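Local structure of putative cell adhesion protein (Bacteroides fragilis, 4H40) at residues Leu227-Ile240 with Ala253-His265. The protein is probably a fimbrial (pilus) subunit of the fimbrillin-like family with a likely part in cell adhesion. Residues are numbered along the deposited sequence; the frame is centred on the assembly and turned at random.
Sequences LPVKVGDQSASVRI and AHTGVLPTDARSH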
ATOM      1  N   LEU B 227       1.886   9.204 -25.352  1.00 65.03           N
ATOM      2  CA  LEU B 227       1.362   9.993 -24.222  1.00 66.33           C
ATOM      3  C   LEU B 227       2.396  10.167 -23.087  1.00 74.33           C
ATOM      4  O   LEU B 227       2.953   9.172 -22.606  1.00 73.57           O
ATOM      5  CB  LEU B 227       0.084   9.381 -23.622  1.00 63.89           C
ATOM      6  CG  LEU B 227      -1.106   9.153 -24.517  1.00 66.85           C
ATOM      7  CD1 LEU B 227      -2.259   8.592 -23.714  1.00 64.80           C
ATOM      8  CD2 LEU B 227      -1.515  10.418 -25.233  1.00 69.57           C
ATOM      9  N   PRO B 228       2.649  11.418 -22.636  1.00 74.06           N
ATOM     10  CA  PRO B 228       3.641  11.614 -21.562  1.00 74.54           C
ATOM     11  C   PRO B 228       3.118  11.203 -20.194  1.00 74.82           C
ATOM     12  O   PRO B 228       1.903  11.176 -19.978  1.00 71.50           O
ATOM     13  CB  PRO B 228       3.910  13.118 -21.610  1.00 78.87           C
ATOM     14  CG  PRO B 228       2.634  13.701 -22.113  1.00 83.36           C
ATOM     15  CD  PRO B 228       2.087  12.708 -23.094  1.00 77.30           C
ATOM     16  N   VAL B 229       4.055  10.937 -19.265  1.00 73.31           N
ATOM     17  CA  VAL B 229       3.773  10.576 -17.871  1.00 73.12           C
ATOM     18  C   VAL B 229       4.044  11.825 -16.991  1.00 84.33           C
ATOM     19  O   VAL B 229       5.033  11.860 -16.240  1.00 86.77           O
ATOM     20  CB  VAL B 229       4.556   9.321 -17.368  1.00 74.63           C
ATOM     21  CG1 VAL B 229       3.863   8.701 -16.155  1.00 72.82           C
ATOM     22  CG2 VAL B 229       4.746   8.278 -18.472  1.00 72.79           C
ATOM     23  N   LYS B 230       3.192  12.873 -17.126  1.00 83.22           N
ATOM     24  CA  LYS B 230       3.360  14.108 -16.338  1.00 85.94           C
ATOM     25  C   LYS B 230       2.418  14.111 -15.096  1.00 88.89           C
ATOM     26  O   LYS B 230       1.506  13.274 -14.990  1.00 86.00           O
ATOM     27  CB  LYS B 230       3.256  15.428 -17.165  1.00 90.77           C
ATOM     28  CG  LYS B 230       2.277  15.481 -18.342  1.00101.79           C
ATOM     29  CD  LYS B 230       2.137  16.923 -18.860  1.00113.04           C
ATOM     30  CE  LYS B 230       1.463  17.048 -20.209  1.00122.79           C
ATOM     31  NZ  LYS B 230      -0.000  16.760 -20.150  1.00130.61           N
ATOM     32  N   VAL B 231       2.714  15.029 -14.136  1.00 86.50           N
ATOM     33  CA  VAL B 231       2.072  15.201 -12.833  1.00 85.07           C
ATOM     34  C   VAL B 231       0.554  15.495 -12.992  1.00 88.94           C
ATOM     35  O   VAL B 231       0.158  16.440 -13.687  1.00 90.71           O
ATOM     36  CB  VAL B 231       2.818  16.281 -11.972  1.00 89.94           C
ATOM     37  CG1 VAL B 231       2.112  16.530 -10.641  1.00 89.48           C
ATOM     38  CG2 VAL B 231       4.265  15.868 -11.704  1.00 90.11           C
ATOM     39  N   GLY B 232      -0.256  14.666 -12.334  1.00 83.42           N
ATOM     40  CA  GLY B 232      -1.713  14.794 -12.315  1.00 82.92           C
ATOM     41  C   GLY B 232      -2.200  15.909 -11.408  1.00 89.72           C
ATOM     42  O   GLY B 232      -1.390  16.473 -10.683  1.00 93.63           O
ATOM     43  N   ASP B 233      -3.515  16.251 -11.393  1.00 84.77           N
ATOM     44  CA  ASP B 233      -3.919  17.352 -10.514  1.00 86.70           C
ATOM     45  C   ASP B 233      -5.288  17.214  -9.829  1.00 88.19           C
ATOM     46  O   ASP B 233      -6.218  16.653 -10.398  1.00 84.88           O
ATOM     47  CB  ASP B 233      -3.855  18.704 -11.256  1.00 91.94           C
ATOM     48  CG  ASP B 233      -4.924  18.985 -12.289  1.00104.97           C
ATOM     49  OD1 ASP B 233      -5.371  18.034 -12.948  1.00105.53           O
ATOM     50  OD2 ASP B 233      -5.246  20.180 -12.501  1.00111.42           O
ATOM     51  N   GLN B 234      -5.388  17.834  -8.612  1.00 87.06           N
ATOM     52  CA  GLN B 234      -6.526  17.992  -7.669  1.00 86.84           C
ATOM     53  C   GLN B 234      -7.915  18.142  -8.347  1.00 90.75           C
ATOM     54  O   GLN B 234      -8.936  17.758  -7.754  1.00 90.30           O
ATOM     55  CB  GLN B 234      -6.305  19.222  -6.737  1.00 90.87           C
ATOM     56  CG  GLN B 234      -5.966  20.546  -7.454  1.00 95.91           C
ATOM     57  CD  GLN B 234      -5.863  21.792  -6.573  1.00116.81           C
ATOM     58  OE1 GLN B 234      -5.216  21.818  -5.512  1.00105.89           O
ATOM     59  NE2 GLN B 234      -6.424  22.894  -7.050  1.00114.93           N
ATOM     60  N   SER B 235      -7.938  18.730  -9.567  1.00 86.01           N
ATOM     61  CA  SER B 235      -9.136  19.021 -10.357  1.00 84.24           C
ATOM     62  C   SER B 235      -9.503  17.903 -11.372  1.00 78.96           C
ATOM     63  O   SER B 235     -10.690  17.781 -11.686  1.00 76.85           O
ATOM     64  CB  SER B 235      -8.975  20.353 -11.084  1.00 91.43           C
ATOM     65  OG  SER B 235      -7.869  20.323 -11.971  1.00100.89           O
ATOM     66  N   ALA B 236      -8.524  17.107 -11.886  1.00 70.11           N
ATOM     67  CA  ALA B 236      -8.838  16.036 -12.844  1.00 65.50           C
ATOM     68  C   ALA B 236      -9.334  14.803 -12.133  1.00 63.88           C
ATOM     69  O   ALA B 236      -8.724  14.331 -11.171  1.00 61.16           O
ATOM     70  CB  ALA B 236      -7.641  15.699 -13.709  1.00 65.41           C
ATOM     71  N   SER B 237     -10.467  14.291 -12.606  1.00 59.79           N
ATOM     72  CA  SER B 237     -11.125  13.126 -12.019  1.00 57.21           C
ATOM     73  C   SER B 237     -11.854  12.260 -13.062  1.00 58.32           C
ATOM     74  O   SER B 237     -12.082  12.687 -14.204  1.00 59.33           O
ATOM     75  CB  SER B 237     -12.111  13.575 -10.933  1.00 61.74           C
ATOM     76  OG  SER B 237     -13.398  13.900 -11.431  1.00 74.29           O
ATOM     77  N   VAL B 238     -12.237  11.047 -12.637  1.00 51.17           N
ATOM     78  CA  VAL B 238     -13.006  10.111 -13.454  1.00 49.05           C
ATOM     79  C   VAL B 238     -13.993   9.333 -12.528  1.00 49.44           C
ATOM     80  O   VAL B 238     -13.676   9.070 -11.368  1.00 48.80           O
ATOM     81  CB  VAL B 238     -12.126   9.196 -14.352  1.00 50.86           C
ATOM     82  CG1 VAL B 238     -11.305   8.199 -13.549  1.00 48.45           C
ATOM     83  CG2 VAL B 238     -12.981   8.483 -15.376  1.00 50.77           C
ATOM     84  N   ARG B 239     -15.207   9.056 -13.027  1.00 42.49           N
ATOM     85  CA  ARG B 239     -16.210   8.329 -12.274  1.00 40.59           C
ATOM     86  C   ARG B 239     -16.538   6.969 -12.924  1.00 44.47           C
ATOM     87  O   ARG B 239     -16.766   6.897 -14.136  1.00 45.94           O
ATOM     88  CB  ARG B 239     -17.469   9.179 -12.149  1.00 37.90           C
ATOM     89  CG  ARG B 239     -18.497   8.616 -11.191  1.00 44.20           C
ATOM     90  CD  ARG B 239     -19.755   9.458 -11.069  1.00 53.16           C
ATOM     91  NE  ARG B 239     -19.524  10.866 -10.707  1.00 75.49           N
ATOM     92  CZ  ARG B 239     -19.276  11.316  -9.476  1.00 93.72           C
ATOM     93  NH1 ARG B 239     -19.166  10.467  -8.455  1.00 74.09           N
ATOM     94  NH2 ARG B 239     -19.111  12.612  -9.258  1.00 84.25           N
ATOM     95  N   ILE B 240     -16.511   5.891 -12.127  1.00 39.78           N
ATOM     96  CA  ILE B 240     -16.908   4.541 -12.556  1.00 38.48           C
ATOM     97  C   ILE B 240     -18.307   4.380 -12.010  1.00 46.53           C
ATOM     98  O   ILE B 240     -18.489   4.499 -10.805  1.00 47.18           O
ATOM     99  CB  ILE B 240     -15.959   3.394 -12.105  1.00 39.75           C
ATOM    100  CG1 ILE B 240     -14.447   3.736 -12.295  1.00 38.14           C
ATOM    101  CG2 ILE B 240     -16.342   2.103 -12.817  1.00 40.53           C
ATOM    102  CD1 ILE B 240     -13.472   2.721 -11.598  1.00 36.00           C
ATOM    103  N   ALA B 253     -15.208  -3.137 -10.635  1.00 36.73           N
ATOM    104  CA  ALA B 253     -15.273  -1.884 -11.380  1.00 35.67           C
ATOM    105  C   ALA B 253     -13.899  -1.580 -11.942  1.00 39.95           C
ATOM    106  O   ALA B 253     -12.902  -1.828 -11.276  1.00 40.86           O
ATOM    107  CB  ALA B 253     -15.769  -0.758 -10.487  1.00 36.25           C
ATOM    108  N   HIS B 254     -13.832  -1.143 -13.187  1.00 38.37           N
ATOM    109  CA  HIS B 254     -12.570  -0.785 -13.826  1.00 40.25           C
ATOM    110  C   HIS B 254     -12.730   0.453 -14.704  1.00 44.08           C
ATOM    111  O   HIS B 254     -13.839   0.839 -15.063  1.00 43.00           O
ATOM    112  CB  HIS B 254     -11.973  -1.953 -14.627  1.00 42.71           C
ATOM    113  CG  HIS B 254     -12.805  -2.397 -15.786  1.00 48.59           C
ATOM    114  ND1 HIS B 254     -12.469  -2.067 -17.079  1.00 51.81           N
ATOM    115  CD2 HIS B 254     -13.928  -3.145 -15.810  1.00 52.21           C
ATOM    116  CE1 HIS B 254     -13.384  -2.628 -17.846  1.00 51.90           C
ATOM    117  NE2 HIS B 254     -14.292  -3.266 -17.126  1.00 52.59           N
ATOM    118  N   THR B 255     -11.618   1.099 -14.996  1.00 41.70           N
ATOM    119  CA  THR B 255     -11.590   2.272 -15.848  1.00 42.82           C
ATOM    120  C   THR B 255     -10.202   2.489 -16.372  1.00 46.60           C
ATOM    121  O   THR B 255      -9.221   2.018 -15.773  1.00 43.94           O
ATOM    122  CB  THR B 255     -12.100   3.529 -15.109  1.00 52.21           C
ATOM    123  OG1 THR B 255     -12.510   4.476 -16.069  1.00 53.96           O
ATOM    124  CG2 THR B 255     -11.083   4.148 -14.169  1.00 50.26           C
ATOM    125  N   GLY B 256     -10.139   3.237 -17.472  1.00 43.12           N
ATOM    126  CA  GLY B 256      -8.884   3.649 -18.062  1.00 42.64           C
ATOM    127  C   GLY B 256      -8.484   4.946 -17.408  1.00 46.25           C
ATOM    128  O   GLY B 256      -9.351   5.747 -17.040  1.00 47.38           O
ATOM    129  N   VAL B 257      -7.186   5.145 -17.229  1.00 42.16           N
ATOM    130  CA  VAL B 257      -6.635   6.389 -16.710  1.00 44.89           C
ATOM    131  C   VAL B 257      -5.412   6.701 -17.563  1.00 51.19           C
ATOM    132  O   VAL B 257      -4.704   5.792 -17.993  1.00 51.30           O
ATOM    133  CB  VAL B 257      -6.356   6.446 -15.168  1.00 48.38           C
ATOM    134  CG1 VAL B 257      -7.647   6.323 -14.370  1.00 47.21           C
ATOM    135  CG2 VAL B 257      -5.367   5.390 -14.723  1.00 47.77           C
ATOM    136  N   LEU B 258      -5.203   7.965 -17.857  1.00 49.15           N
ATOM    137  CA  LEU B 258      -4.067   8.361 -18.669  1.00 50.70           C
ATOM    138  C   LEU B 258      -2.773   8.176 -17.890  1.00 55.89           C
ATOM    139  O   LEU B 258      -2.808   8.409 -16.678  1.00 55.27           O
ATOM    140  CB  LEU B 258      -4.199   9.838 -19.083  1.00 52.21           C
ATOM    141  CG  LEU B 258      -5.353  10.237 -19.977  1.00 55.39           C
ATOM    142  CD1 LEU B 258      -5.382  11.754 -20.109  1.00 56.50           C
ATOM    143  CD2 LEU B 258      -5.233   9.605 -21.348  1.00 57.06           C
ATOM    144  N   PRO B 259      -1.617   7.831 -18.546  1.00 52.54           N
ATOM    145  CA  PRO B 259      -0.358   7.735 -17.794  1.00 52.93           C
ATOM    146  C   PRO B 259      -0.118   9.019 -17.004  1.00 61.65           C
ATOM    147  O   PRO B 259      -0.240  10.124 -17.554  1.00 63.28           O
ATOM    148  CB  PRO B 259       0.686   7.510 -18.886  1.00 54.64           C
ATOM    149  CG  PRO B 259      -0.077   6.824 -19.973  1.00 57.51           C
ATOM    150  CD  PRO B 259      -1.403   7.518 -19.976  1.00 52.97           C
ATOM    151  N   THR B 260       0.077   8.864 -15.680  1.00 59.73           N
ATOM    152  CA  THR B 260       0.274   9.987 -14.774  1.00 61.45           C
ATOM    153  C   THR B 260       1.260   9.664 -13.672  1.00 64.26           C
ATOM    154  O   THR B 260       1.260   8.569 -13.119  1.00 61.25           O
ATOM    155  CB  THR B 260      -1.064  10.516 -14.200  1.00 73.10           C
ATOM    156  OG1 THR B 260      -0.820  11.768 -13.550  1.00 83.04           O
ATOM    157  CG2 THR B 260      -1.742   9.564 -13.248  1.00 64.09           C
ATOM    158  N   ASP B 261       2.098  10.668 -13.370  1.00 64.18           N
ATOM    159  CA  ASP B 261       3.104  10.683 -12.309  1.00 65.50           C
ATOM    160  C   ASP B 261       2.522  11.384 -11.074  1.00 69.08           C
ATOM    161  O   ASP B 261       2.365  12.611 -11.062  1.00 70.05           O
ATOM    162  CB  ASP B 261       4.400  11.398 -12.788  1.00 69.87           C
ATOM    163  CG  ASP B 261       5.469  11.585 -11.720  1.00 81.39           C
ATOM    164  OD1 ASP B 261       5.489  10.788 -10.743  1.00 78.27           O
ATOM    165  OD2 ASP B 261       6.292  12.522 -11.861  1.00 96.43           O
ATOM    166  N   ALA B 262       2.224  10.601 -10.038  1.00 64.93           N
ATOM    167  CA  ALA B 262       1.676  11.091  -8.774  1.00 66.12           C
ATOM    168  C   ALA B 262       2.470  10.513  -7.598  1.00 72.36           C
ATOM    169  O   ALA B 262       1.929  10.273  -6.514  1.00 73.65           O
ATOM    170  CB  ALA B 262       0.203  10.724  -8.670  1.00 64.97           C
ATOM    171  N   ARG B 263       3.769  10.292  -7.827  1.00 68.75           N
ATOM    172  CA  ARG B 263       4.754   9.766  -6.864  1.00 68.45           C
ATOM    173  C   ARG B 263       4.931  10.700  -5.667  1.00 71.46           C
ATOM    174  O   ARG B 263       5.178  10.246  -4.541  1.00 67.57           O
ATOM    175  CB  ARG B 263       6.098   9.564  -7.560  1.00 68.58           C
ATOM    176  CG  ARG B 263       6.134   8.339  -8.484  1.00 74.44           C
ATOM    177  CD  ARG B 263       7.465   8.259  -9.204  1.00 81.71           C
ATOM    178  NE  ARG B 263       7.634   9.364 -10.144  1.00 81.92           N
ATOM    179  CZ  ARG B 263       8.783   9.698 -10.720  1.00 98.28           C
ATOM    180  NH1 ARG B 263       9.890   9.013 -10.456  1.00 93.30           N
ATOM    181  NH2 ARG B 263       8.835  10.720 -11.564  1.00 82.04           N
ATOM    182  N   SER B 264       4.790  12.021  -5.936  1.00 72.20           N
ATOM    183  CA  SER B 264       4.902  13.103  -4.951  1.00 75.45           C
ATOM    184  C   SER B 264       3.522  13.617  -4.521  1.00 78.94           C
ATOM    185  O   SER B 264       3.447  14.444  -3.619  1.00 80.18           O
ATOM    186  CB  SER B 264       5.722  14.268  -5.503  1.00 83.00           C
ATOM    187  OG  SER B 264       6.583  13.924  -6.577  1.00 97.20           O
ATOM    188  N   HIS B 265       2.434  13.137  -5.162  1.00 73.77           N
ATOM    189  CA  HIS B 265       1.080  13.601  -4.881  1.00 73.14           C
ATOM    190  C   HIS B 265       0.184  12.427  -4.500  1.00 71.09           C
ATOM    191  O   HIS B 265       0.638  11.293  -4.467  1.00 70.03           O
ATOM    192  CB  HIS B 265       0.539  14.385  -6.107  1.00 74.85           C
ATOM    193  CG  HIS B 265       1.313  15.640  -6.359  1.00 83.08           C
ATOM    194  ND1 HIS B 265       2.428  15.649  -7.176  1.00 86.19           N
ATOM    195  CD2 HIS B 265       1.167  16.873  -5.807  1.00 88.62           C
ATOM    196  CE1 HIS B 265       2.910  16.888  -7.105  1.00 89.32           C
ATOM    197  NE2 HIS B 265       2.177  17.659  -6.301  1.00 91.01           N
TER
HETATM  198  O   HOH W   1     -15.100   5.570 -15.977  1.00 63.12           O
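K230 O is the polar centre of this contact: both T260 OG1 and D261 N donate to it, each at 3.1 Å. The two donors arrive differently. The hydroxyl lies in the carbonyl plane, where it is put by a first torsion that sets OG1 anti to T260 N (chi1 -168°), while the amide of D261 comes from well above that plane, though its own N-H points almost straight at the oxygen (169°). One residue on, V231 CA lies near D261 O, its hydrogen directed at the oxygen in a weak CH-O contact. D261 is clasped side-on by R263 through NE and NH2, a salt bridge in which the guanidinium meets the carboxylate from above its plane.

Apolar contacts lie on both sides of these bonds. L227 CD1 touches L258 CD2, at 3.9 Å, and P259 CD, its side chain crossing both at about a right angle, and V229 crosses the same proline with CG2 while CG1 lies against the T260 backbone. V231 CG1 approaches the H265 ring obliquely, 3.6 Å from ND1.

Farther along, 237-240 lies over 253-257 near antiparallel (151°), their axes 7.6 Å apart at the closest. Here side chains, not backbone bonds, join the strands: I240 CG2 touches A253 CB at 3.7 Å, its CG1 and CD1 lie against T255, and V238 meets T255 tip to tip. A water bridges R239 O and T255 OG1.

This face-to-face packing is consistent with the beta-sandwich of the transthyretin-clan, fimbrillin-like family. Strand 237-240, paired with 197-207, is outermost in its four-stranded antiparallel sheet within this chain, whereas 251-257 pairs with 177-190, from which F186 also reaches I240. Beyond P259, 260-262 lies between the weakly bonded 230-231 and strand 289-291, whose Y290 touches V229 and D261.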